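Local coordinates for protein alpha-fucosidase (Bifidobacterium bifidum, PDB 2EAB) that probably hydrolyses alpha-1,2-L-fucosidic linkages, this chain being the catalytic fragment of a longer, probably membrane-anchored protein, at residues 738-741 and 742-746; 772-775 and 776-780; 711-715 and 716-720. One frame throughout, in Å; residues are numbered along the deposited sequence.

Interaction 1 (738-741 and 742-746); sequences GNTT and YQLVE
Gly738 O accepts the N-H of Tyr742 (2.8 Å from Gly738 O to Tyr742 N), the first of four successive helical i to i+4 bonds that run on to Val745 N and Thr741 O. Besides its bond to Thr740 O, the N-H of Leu744 makes a weak one to Thr741 O, 3.1 Å from Leu744 N. The side chains of Tyr742 to Val745 lie against these same carbonyls. Gln743 has CG beside its own backbone N (chi1 -77°), and this turns CG back to 3.3 Å from Asn739 O. The chain is extended beyond CG and carries the amide alongside Thr740. A water joins the two ends: it donates to Thr740 OG1 at 2.7 Å and is only weakly bonded to Gln743 NE2. Asp737, the residue just before the helix, takes both threonines: its carboxylate bonds Thr740 OG1 and its backbone O bonds Thr741 OG1. The first turn is thus tied to the residue that leads into it.

This is the start of helix 738-751, a helix of the (alpha/alpha)6 barrel expected for a family 95 catalytic domain. Leu744 sets CG 3.5 Å from Thr740 O, and Val745 brings CG2 to 3.6 Å from Thr741 O. The leucine packs on helix 722-734 and the valine on helix 767-780. Tyr742 touches Gly738 O through CB (3.3 Å). Its CG is anti to the backbone N (chi1 172°), and the ring leads away from the first turn. There it meets Trp809, the planes about 70° apart, and its OH bonds Glu372.

Interaction 2 (772-775 and 776-780); sequences NTSG and VDEML. With EDO (1,2-ethanediol), chain G.
Ser774 and Glu778 lie one turn apart and meet through a water. The water is 2.9 Å from Ser774 OG and 2.8 Å from Glu778 OE2, in position to donate to both. Counting all its neighbours, it has more acceptors in reach than protons, so these bonds need not all hold at once. Glu778 OE2 also accepts O1 of a 1,2-ethanediol at 2.8 Å, probably a molecule from the crystallisation liquor. The chain of Glu778 is bent at chi2 (-68°). Its CG sits 3.3 Å from Ser774 O, and the carboxylate is brought to the side of the helix where Ser774 lies.

Asp777 places CG 3.4 Å from Thr773 O. Asn772 and Val776 lie side by side, OD1 of Asn772 4.1 Å from CG2 of Val776. Met779 is bent at chi3, and its CE comes back to 4.0 Å from Gly775 O. Backbone i to i+4 bonds underlie all four pairs.

Arg734 makes a salt bridge to Glu778 OE1 and also bonds the ethanediol. Asn730 bonds Ser774 OG, Ser434 and Tyr376 hold the carboxylate of Asp777, and Gln748 bonds Asn772 ND2. The side chain of Glu778 is about 9 Å from that of Glu520, which binds calcium in a structure of this protein, though none is bound to it in this chain. A buried helix turn packed between helices 365-386 and 738-751 is consistent with the (alpha/alpha)6 barrel of family 95.

Interaction 3 (711-715 and 716-720); sequences CFKGN and VLQSN
Cys711 O is gripped by two donors, the backbone N of Gln718 at 2.8 Å and a water at 3.1 Å from Cys711 O. The Gln718 bond is nearly straight (164° at the hydrogen). The same water donates to Gln718 O, so Cys711 and Gln718 are joined twice. Further along, Lys713 and Val716 exchange two backbone bonds, Lys713 N to Val716 O (3.0 Å) and Val716 N to Lys713 O.

Together these make a short antiparallel hairpin, closed by a type II' turn from Lys713 to Val716. Gly714 takes the positive phi (64°) that the turn needs. The hairpin follows directly on helix 697-711, and Phe712 is the first residue to leave helical angles.

Phe712 and Leu717 form the non-hydrogen-bonded pair and share a face of the hairpin. Leu717 CD1 lies over one ring face of Phe712, offset toward the rim, 4.0 Å from the centroid in a CH-pi contact. Leu717 has CG anti to its backbone N (chi1 -179°), which turns CD1 toward the ring and lets it also reach Cys711 CB at 4.1 Å. With an alanine in place of Phe712, Leu717 CD1 would probably lose its ring partner and Trp732 the ring it packs on, leaving a gap beside it. On this face Leu717 continues onto Gln743, Leu744 and Leu747 of helix 738-751. Lys713 and Val716 occupy the other, exposed face.

Interactions 1 and 2 are buried helical turns, while interaction 3 is a hairpin at the surface. All three fall within the family 95 catalytic range. Interaction 1 touches both others. Its Thr741 CG2 packs 3.5 Å from Met779 SD of interaction 2, joining helices 738-751 and 767-780. In another direction Gln743 CB meets Leu717 CD2 of interaction 3 at 3.5 Å. Interactions 2 and 3 do not touch; their nearest atoms are about 10 Å apart. Interaction 2 buries a charged, hydrated cluster around Glu778. Interaction 1 has a water-linked pair at the helix start and a mix of apolar packing and outward polar ends, and interaction 3 relies on backbone pairing and one ring.

Interaction 1 (738-741 and 742-746)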
ATOM      1  N   GLY A 738      -2.093 -21.701  -9.165  1.00  8.63           N
ATOM      2  CA  GLY A 738      -2.813 -21.451  -7.924  1.00  8.69           C
ATOM      3  C   GLY A 738      -2.312 -22.267  -6.751  1.00  8.59           C
ATOM      4  O   GLY A 738      -2.382 -21.815  -5.615  1.00  8.61           O
ATOM      5  N   ASN A 739      -1.813 -23.473  -7.014  1.00  8.57           N
ATOM      6  CA  ASN A 739      -1.294 -24.315  -5.940  1.00  8.75           C
ATOM      7  C   ASN A 739      -0.054 -23.719  -5.278  1.00  8.84           C
ATOM      8  O   ASN A 739       0.006 -23.619  -4.056  1.00  9.06           O
ATOM      9  CB  ASN A 739      -1.030 -25.734  -6.443  1.00  9.28           C
ATOM     10  CG  ASN A 739      -2.312 -26.482  -6.760  1.00  9.68           C
ATOM     11  OD1 ASN A 739      -3.373 -26.180  -6.216  1.00 10.83           O
ATOM     12  ND2 ASN A 739      -2.216 -27.468  -7.645  1.00 12.29           N
ATOM     13  N   THR A 740       0.916 -23.303  -6.086  1.00  8.66           N
ATOM     14  CA  THR A 740       2.111 -22.666  -5.545  1.00  8.68           C
ATOM     15  C   THR A 740       1.751 -21.342  -4.870  1.00  8.56           C
ATOM     16  O   THR A 740       2.270 -21.028  -3.796  1.00  8.57           O
ATOM     17  CB  THR A 740       3.195 -22.473  -6.620  1.00  8.79           C
ATOM     18  OG1 THR A 740       3.529 -23.752  -7.166  1.00  9.48           O
ATOM     19  CG2 THR A 740       4.451 -21.859  -6.022  1.00  9.18           C
ATOM     20  N   THR A 741       0.851 -20.576  -5.489  1.00  8.36           N
ATOM     21  CA  THR A 741       0.406 -19.303  -4.923  1.00  8.32           C
ATOM     22  C   THR A 741      -0.208 -19.519  -3.546  1.00  8.57           C
ATOM     23  O   THR A 741       0.135 -18.817  -2.586  1.00  8.48           O
ATOM     24  CB  THR A 741      -0.608 -18.588  -5.837  1.00  8.32           C
ATOM     25  OG1 THR A 741      -0.047 -18.432  -7.142  1.00  8.04           O
ATOM     26  CG2 THR A 741      -0.934 -17.209  -5.291  1.00  8.60           C
ATOM     27  N   TYR A 742      -1.110 -20.494  -3.450  1.00  8.57           N
ATOM     28  CA  TYR A 742      -1.734 -20.821  -2.179  1.00  8.52           C
ATOM     29  C   TYR A 742      -0.712 -21.258  -1.127  1.00  8.50           C
ATOM     30  O   TYR A 742      -0.808 -20.881   0.040  1.00  8.85           O
ATOM     31  CB  TYR A 742      -2.816 -21.897  -2.340  1.00  9.10           C
ATOM     32  CG  TYR A 742      -3.322 -22.356  -1.005  1.00  9.62           C
ATOM     33  CD1 TYR A 742      -4.140 -21.534  -0.236  1.00 10.21           C
ATOM     34  CD2 TYR A 742      -2.927 -23.581  -0.476  1.00 10.31           C
ATOM     35  CE1 TYR A 742      -4.580 -21.929   1.017  1.00 10.08           C
ATOM     36  CE2 TYR A 742      -3.363 -23.990   0.775  1.00 11.32           C
ATOM     37  CZ  TYR A 742      -4.184 -23.157   1.518  1.00 10.38           C
ATOM     38  OH  TYR A 742      -4.610 -23.549   2.762  1.00 10.71           O
ATOM     39  N   GLN A 743       0.261 -22.059  -1.548  1.00  8.40           N
ATOM     40  CA  GLN A 743       1.309 -22.505  -0.634  1.00  8.92           C
ATOM     41  C   GLN A 743       2.087 -21.319  -0.054  1.00  8.45           C
ATOM     42  O   GLN A 743       2.513 -21.358   1.104  1.00  8.49           O
ATOM     43  CB  GLN A 743       2.252 -23.478  -1.328  1.00  9.42           C
ATOM     44  CG  GLN A 743       1.717 -24.882  -1.494  1.00 12.57           C
ATOM     45  CD  GLN A 743       2.753 -25.785  -2.122  1.00 16.58           C
ATOM     46  OE1 GLN A 743       3.299 -26.672  -1.468  1.00 19.85           O
ATOM     47  NE2 GLN A 743       3.057 -25.542  -3.385  1.00 16.45           N
ATOM     48  N   LEU A 744       2.254 -20.264  -0.853  1.00  8.23           N
ATOM     49  CA  LEU A 744       2.899 -19.044  -0.373  1.00  8.42           C
ATOM     50  C   LEU A 744       2.016 -18.272   0.606  1.00  8.44           C
ATOM     51  O   LEU A 744       2.521 -17.708   1.575  1.00  8.50           O
ATOM     52  CB  LEU A 744       3.358 -18.162  -1.539  1.00  8.63           C
ATOM     53  CG  LEU A 744       4.531 -18.741  -2.339  1.00  8.74           C
ATOM     54  CD1 LEU A 744       4.618 -18.056  -3.683  1.00 10.49           C
ATOM     55  CD2 LEU A 744       5.865 -18.638  -1.590  1.00 10.72           C
ATOM     56  N   VAL A 745       0.704 -18.254   0.366  1.00  8.31           N
ATOM     57  CA  VAL A 745      -0.237 -17.689   1.334  1.00  8.75           C
ATOM     58  C   VAL A 745      -0.129 -18.435   2.669  1.00  8.55           C
ATOM     59  O   VAL A 745      -0.046 -17.815   3.728  1.00  8.26           O
ATOM     60  CB  VAL A 745      -1.696 -17.713   0.811  1.00  8.74           C
ATOM     61  CG1 VAL A 745      -2.675 -17.316   1.912  1.00  9.88           C
ATOM     62  CG2 VAL A 745      -1.856 -16.784  -0.388  1.00  9.81           C
ATOM     63  N   GLU A 746      -0.095 -19.765   2.606  1.00  8.68           N
ATOM     64  CA  GLU A 746       0.071 -20.598   3.800  1.00  9.11           C
ATOM     65  C   GLU A 746       1.333 -20.215   4.554  1.00  8.81           C
ATOM     66  O   GLU A 746       1.319 -20.083   5.779  1.00  9.00           O
ATOM     67  CB  GLU A 746       0.189 -22.065   3.416  1.00  9.78           C
ATOM     68  CG  GLU A 746      -1.089 -22.784   3.102  1.00 11.91           C
ATOM     69  CD  GLU A 746      -0.838 -24.267   2.889  1.00 13.94           C
ATOM     70  OE1 GLU A 746       0.059 -24.613   2.090  1.00 14.72           O
ATOM     71  OE2 GLU A 746      -1.529 -25.088   3.530  1.00 15.94           O
TER
HETATM   72  O   HOH W   1       4.077 -25.936  -5.687  1.00 22.97           O

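Interaction 2 (772-775 and 776-780)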
ATOM      1  N   ASN A 772      -1.195  -9.490   0.652  1.00  6.19           N
ATOM      2  CA  ASN A 772      -2.016 -10.688   0.802  1.00  6.47           C
ATOM      3  C   ASN A 772      -3.382 -10.511   0.130  1.00  6.35           C
ATOM      4  O   ASN A 772      -3.798 -11.338  -0.689  1.00  6.48           O
ATOM      5  CB  ASN A 772      -2.168 -11.050   2.285  1.00  6.81           C
ATOM      6  CG  ASN A 772      -3.048 -12.254   2.495  1.00  7.16           C
ATOM      7  OD1 ASN A 772      -4.270 -12.158   2.393  1.00  7.68           O
ATOM      8  ND2 ASN A 772      -2.434 -13.397   2.782  1.00  7.77           N
ATOM      9  N   THR A 773      -4.064  -9.421   0.459  1.00  6.72           N
ATOM     10  CA  THR A 773      -5.379  -9.128  -0.117  1.00  6.83           C
ATOM     11  C   THR A 773      -5.287  -9.077  -1.637  1.00  6.07           C
ATOM     12  O   THR A 773      -6.113  -9.667  -2.338  1.00  6.11           O
ATOM     13  CB  THR A 773      -5.930  -7.810   0.447  1.00  6.85           C
ATOM     14  OG1 THR A 773      -6.020  -7.929   1.871  1.00  7.11           O
ATOM     15  CG2 THR A 773      -7.308  -7.486  -0.118  1.00  7.62           C
ATOM     16  N   SER A 774      -4.263  -8.403  -2.153  1.00  5.85           N
ATOM     17  CA  SER A 774      -4.075  -8.323  -3.592  1.00  6.23           C
ATOM     18  C   SER A 774      -3.844  -9.701  -4.196  1.00  6.38           C
ATOM     19  O   SER A 774      -4.407 -10.024  -5.245  1.00  6.23           O
ATOM     20  CB  SER A 774      -2.903  -7.409  -3.941  1.00  6.66           C
ATOM     21  OG  SER A 774      -2.695  -7.379  -5.340  1.00  7.17           O
ATOM     22  N   GLY A 775      -3.023 -10.513  -3.536  1.00  6.43           N
ATOM     23  CA  GLY A 775      -2.678 -11.837  -4.049  1.00  6.50           C
ATOM     24  C   GLY A 775      -3.882 -12.755  -4.160  1.00  6.47           C
ATOM     25  O   GLY A 775      -4.050 -13.468  -5.148  1.00  6.81           O
ATOM     26  N   VAL A 776      -4.733 -12.733  -3.141  1.00  6.40           N
ATOM     27  CA  VAL A 776      -5.981 -13.487  -3.187  1.00  7.01           C
ATOM     28  C   VAL A 776      -6.862 -12.987  -4.337  1.00  6.96           C
ATOM     29  O   VAL A 776      -7.409 -13.791  -5.101  1.00  7.03           O
ATOM     30  CB  VAL A 776      -6.728 -13.443  -1.840  1.00  7.17           C
ATOM     31  CG1 VAL A 776      -8.092 -14.107  -1.953  1.00  7.88           C
ATOM     32  CG2 VAL A 776      -5.899 -14.127  -0.756  1.00  7.88           C
ATOM     33  N   ASP A 777      -6.985 -11.669  -4.480  1.00  6.74           N
ATOM     34  CA  ASP A 777      -7.727 -11.114  -5.611  1.00  7.06           C
ATOM     35  C   ASP A 777      -7.203 -11.661  -6.933  1.00  6.76           C
ATOM     36  O   ASP A 777      -7.993 -12.092  -7.768  1.00  6.80           O
ATOM     37  CB  ASP A 777      -7.667  -9.585  -5.633  1.00  6.97           C
ATOM     38  CG  ASP A 777      -8.596  -8.938  -4.619  1.00  7.11           C
ATOM     39  OD1 ASP A 777      -9.287  -9.663  -3.880  1.00  7.24           O
ATOM     40  OD2 ASP A 777      -8.636  -7.684  -4.560  1.00  8.10           O
ATOM     41  N   GLU A 778      -5.878 -11.670  -7.103  1.00  6.69           N
ATOM     42  CA  GLU A 778      -5.274 -12.111  -8.358  1.00  6.86           C
ATOM     43  C   GLU A 778      -5.469 -13.605  -8.612  1.00  6.92           C
ATOM     44  O   GLU A 778      -5.483 -14.031  -9.761  1.00  6.70           O
ATOM     45  CB  GLU A 778      -3.788 -11.736  -8.434  1.00  6.92           C
ATOM     46  CG  GLU A 778      -3.498 -10.231  -8.382  1.00  6.72           C
ATOM     47  CD  GLU A 778      -3.977  -9.449  -9.602  1.00  6.91           C
ATOM     48  OE1 GLU A 778      -3.658  -9.833 -10.750  1.00  6.76           O
ATOM     49  OE2 GLU A 778      -4.652  -8.414  -9.403  1.00  8.15           O
ATOM     50  N   MET A 779      -5.635 -14.400  -7.557  1.00  7.01           N
ATOM     51  CA  MET A 779      -5.970 -15.814  -7.745  1.00  8.00           C
ATOM     52  C   MET A 779      -7.364 -15.998  -8.330  1.00  7.31           C
ATOM     53  O   MET A 779      -7.594 -16.897  -9.143  1.00  7.42           O
ATOM     54  CB  MET A 779      -5.849 -16.588  -6.436  1.00  7.76           C
ATOM     55  CG  MET A 779      -4.415 -16.924  -6.070  1.00  8.97           C
ATOM     56  SD  MET A 779      -4.289 -18.169  -4.785  1.00 11.91           S
ATOM     57  CE  MET A 779      -4.434 -17.046  -3.419  1.00 11.74           C
ATOM     58  N   LEU A 780      -8.284 -15.134  -7.912  1.00  7.12           N
ATOM     59  CA  LEU A 780      -9.692 -15.277  -8.270  1.00  7.57           C
ATOM     60  C   LEU A 780     -10.095 -14.470  -9.498  1.00  6.96           C
ATOM     61  O   LEU A 780     -11.089 -14.801 -10.156  1.00  7.18           O
ATOM     62  CB  LEU A 780     -10.584 -14.913  -7.083  1.00  8.04           C
ATOM     63  CG  LEU A 780     -10.282 -15.663  -5.782  1.00  8.47           C
ATOM     64  CD1 LEU A 780     -11.202 -15.169  -4.683  1.00 10.28           C
ATOM     65  CD2 LEU A 780     -10.406 -17.175  -5.953  1.00  9.41           C
TER
HETATM   66  C1  EDO G4807      -2.107  -5.915 -10.035  1.00 42.74           C
HETATM   67  O1  EDO G4807      -3.068  -6.688 -10.912  1.00 37.02           O
HETATM   68  C2  EDO G4807      -3.002  -5.118  -9.007  1.00 43.60           C
HETATM   69  O2  EDO G4807      -3.895  -4.276  -9.779  1.00 37.12           O
HETATM   70  O   HOH W   2      -5.109  -7.154  -6.996  1.00  8.03           O

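Interaction 3 (711-715 and 716-720)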
ATOM      1  N   CYS A 711      12.578 -19.043  -5.482  1.00  9.82           N
ATOM      2  CA  CYS A 711      11.611 -19.363  -4.424  1.00 10.22           C
ATOM      3  C   CYS A 711      11.765 -20.743  -3.791  1.00 10.61           C
ATOM      4  O   CYS A 711      11.132 -21.027  -2.772  1.00 10.83           O
ATOM      5  CB  CYS A 711      10.184 -19.203  -4.955  1.00 10.11           C
ATOM      6  SG  CYS A 711       9.746 -17.507  -5.364  1.00 10.34           S
ATOM      7  N   PHE A 712      12.594 -21.587  -4.400  1.00 11.28           N
ATOM      8  CA  PHE A 712      12.793 -22.963  -3.950  1.00 12.30           C
ATOM      9  C   PHE A 712      14.234 -23.220  -3.517  1.00 13.25           C
ATOM     10  O   PHE A 712      15.179 -22.668  -4.089  1.00 13.51           O
ATOM     11  CB  PHE A 712      12.424 -23.948  -5.068  1.00 12.54           C
ATOM     12  CG  PHE A 712      10.943 -24.093  -5.298  1.00 12.59           C
ATOM     13  CD1 PHE A 712      10.254 -25.184  -4.778  1.00 13.34           C
ATOM     14  CD2 PHE A 712      10.235 -23.152  -6.043  1.00 12.83           C
ATOM     15  CE1 PHE A 712       8.883 -25.331  -4.988  1.00 13.44           C
ATOM     16  CE2 PHE A 712       8.865 -23.292  -6.261  1.00 12.81           C
ATOM     17  CZ  PHE A 712       8.186 -24.385  -5.728  1.00 13.02           C
ATOM     18  N   LYS A 713      14.389 -24.053  -2.493  1.00 14.41           N
ATOM     19  CA  LYS A 713      15.680 -24.638  -2.154  1.00 16.08           C
ATOM     20  C   LYS A 713      15.507 -26.119  -2.442  1.00 16.55           C
ATOM     21  O   LYS A 713      14.777 -26.813  -1.730  1.00 16.93           O
ATOM     22  CB  LYS A 713      16.028 -24.393  -0.684  1.00 15.97           C
ATOM     23  CG  LYS A 713      17.411 -24.901  -0.271  1.00 17.10           C
ATOM     24  CD  LYS A 713      17.683 -24.695   1.213  1.00 17.75           C
ATOM     25  CE  LYS A 713      18.209 -23.297   1.513  1.00 20.64           C
ATOM     26  NZ  LYS A 713      18.581 -23.144   2.948  1.00 22.45           N
ATOM     27  N   GLY A 714      16.150 -26.586  -3.509  1.00 17.20           N
ATOM     28  CA  GLY A 714      15.874 -27.910  -4.052  1.00 17.94           C
ATOM     29  C   GLY A 714      14.440 -27.958  -4.545  1.00 18.25           C
ATOM     30  O   GLY A 714      14.030 -27.136  -5.371  1.00 18.74           O
ATOM     31  N   ASN A 715      13.673 -28.906  -4.015  1.00 18.42           N
ATOM     32  CA  ASN A 715      12.262 -29.052  -4.362  1.00 18.34           C
ATOM     33  C   ASN A 715      11.315 -28.485  -3.301  1.00 17.46           C
ATOM     34  O   ASN A 715      10.098 -28.679  -3.380  1.00 17.87           O
ATOM     35  CB  ASN A 715      11.934 -30.526  -4.634  1.00 19.02           C
ATOM     36  CG  ASN A 715      12.687 -31.083  -5.829  1.00 20.78           C
ATOM     37  OD1 ASN A 715      12.908 -30.389  -6.823  1.00 23.39           O
ATOM     38  ND2 ASN A 715      13.079 -32.349  -5.739  1.00 22.73           N
ATOM     39  N   VAL A 716      11.873 -27.777  -2.321  1.00 16.26           N
ATOM     40  CA  VAL A 716      11.089 -27.249  -1.204  1.00 14.96           C
ATOM     41  C   VAL A 716      10.833 -25.749  -1.365  1.00 13.87           C
ATOM     42  O   VAL A 716      11.773 -24.951  -1.419  1.00 13.42           O
ATOM     43  CB  VAL A 716      11.773 -27.528   0.164  1.00 15.05           C
ATOM     44  CG1 VAL A 716      10.898 -27.052   1.319  1.00 15.62           C
ATOM     45  CG2 VAL A 716      12.091 -29.014   0.321  1.00 15.53           C
ATOM     46  N   LEU A 717       9.557 -25.379  -1.441  1.00 12.91           N
ATOM     47  CA  LEU A 717       9.152 -23.981  -1.504  1.00 12.15           C
ATOM     48  C   LEU A 717       9.537 -23.282  -0.209  1.00 12.05           C
ATOM     49  O   LEU A 717       9.230 -23.763   0.884  1.00 11.90           O
ATOM     50  CB  LEU A 717       7.645 -23.876  -1.738  1.00 11.97           C
ATOM     51  CG  LEU A 717       7.054 -22.468  -1.857  1.00 11.65           C
ATOM     52  CD1 LEU A 717       7.498 -21.781  -3.146  1.00 11.41           C
ATOM     53  CD2 LEU A 717       5.544 -22.550  -1.798  1.00 11.85           C
ATOM     54  N   GLN A 718      10.220 -22.149  -0.339  1.00 11.66           N
ATOM     55  CA  GLN A 718      10.757 -21.449   0.822  1.00 11.94           C
ATOM     56  C   GLN A 718       9.822 -20.374   1.349  1.00 11.92           C
ATOM     57  O   GLN A 718       9.148 -19.674   0.584  1.00 12.47           O
ATOM     58  CB  GLN A 718      12.128 -20.845   0.507  1.00 11.91           C
ATOM     59  CG  GLN A 718      13.196 -21.874   0.157  1.00 12.40           C
ATOM     60  CD  GLN A 718      13.431 -22.883   1.271  1.00 13.62           C
ATOM     61  OE1 GLN A 718      13.050 -24.050   1.160  1.00 14.56           O
ATOM     62  NE2 GLN A 718      14.046 -22.434   2.355  1.00 13.85           N
ATOM     63  N   SER A 719       9.800 -20.247   2.670  1.00 12.04           N
ATOM     64  CA  SER A 719       9.079 -19.176   3.327  1.00 12.07           C
ATOM     65  C   SER A 719       9.789 -17.845   3.101  1.00 11.41           C
ATOM     66  O   SER A 719      10.987 -17.798   2.800  1.00 11.76           O
ATOM     67  CB  SER A 719       8.981 -19.456   4.827  1.00 12.54           C
ATOM     68  OG  SER A 719       8.225 -18.454   5.484  1.00 14.13           O
ATOM     69  N   ASN A 720       9.028 -16.767   3.216  1.00 10.72           N
ATOM     70  CA  ASN A 720       9.601 -15.439   3.336  1.00  9.96           C
ATOM     71  C   ASN A 720       8.627 -14.557   4.105  1.00  9.81           C
ATOM     72  O   ASN A 720       7.608 -15.035   4.608  1.00  9.64           O
ATOM     73  CB  ASN A 720       9.972 -14.850   1.969  1.00 10.48           C
ATOM     74  CG  ASN A 720      11.262 -14.052   2.014  1.00 10.95           C
ATOM     75  OD1 ASN A 720      11.359 -13.038   2.711  1.00 10.70           O
ATOM     76  ND2 ASN A 720      12.260 -14.507   1.264  1.00 13.54           N
TER
HETATM   77  O   HOH W   3       9.694 -18.494  -1.736  1.00 13.86           O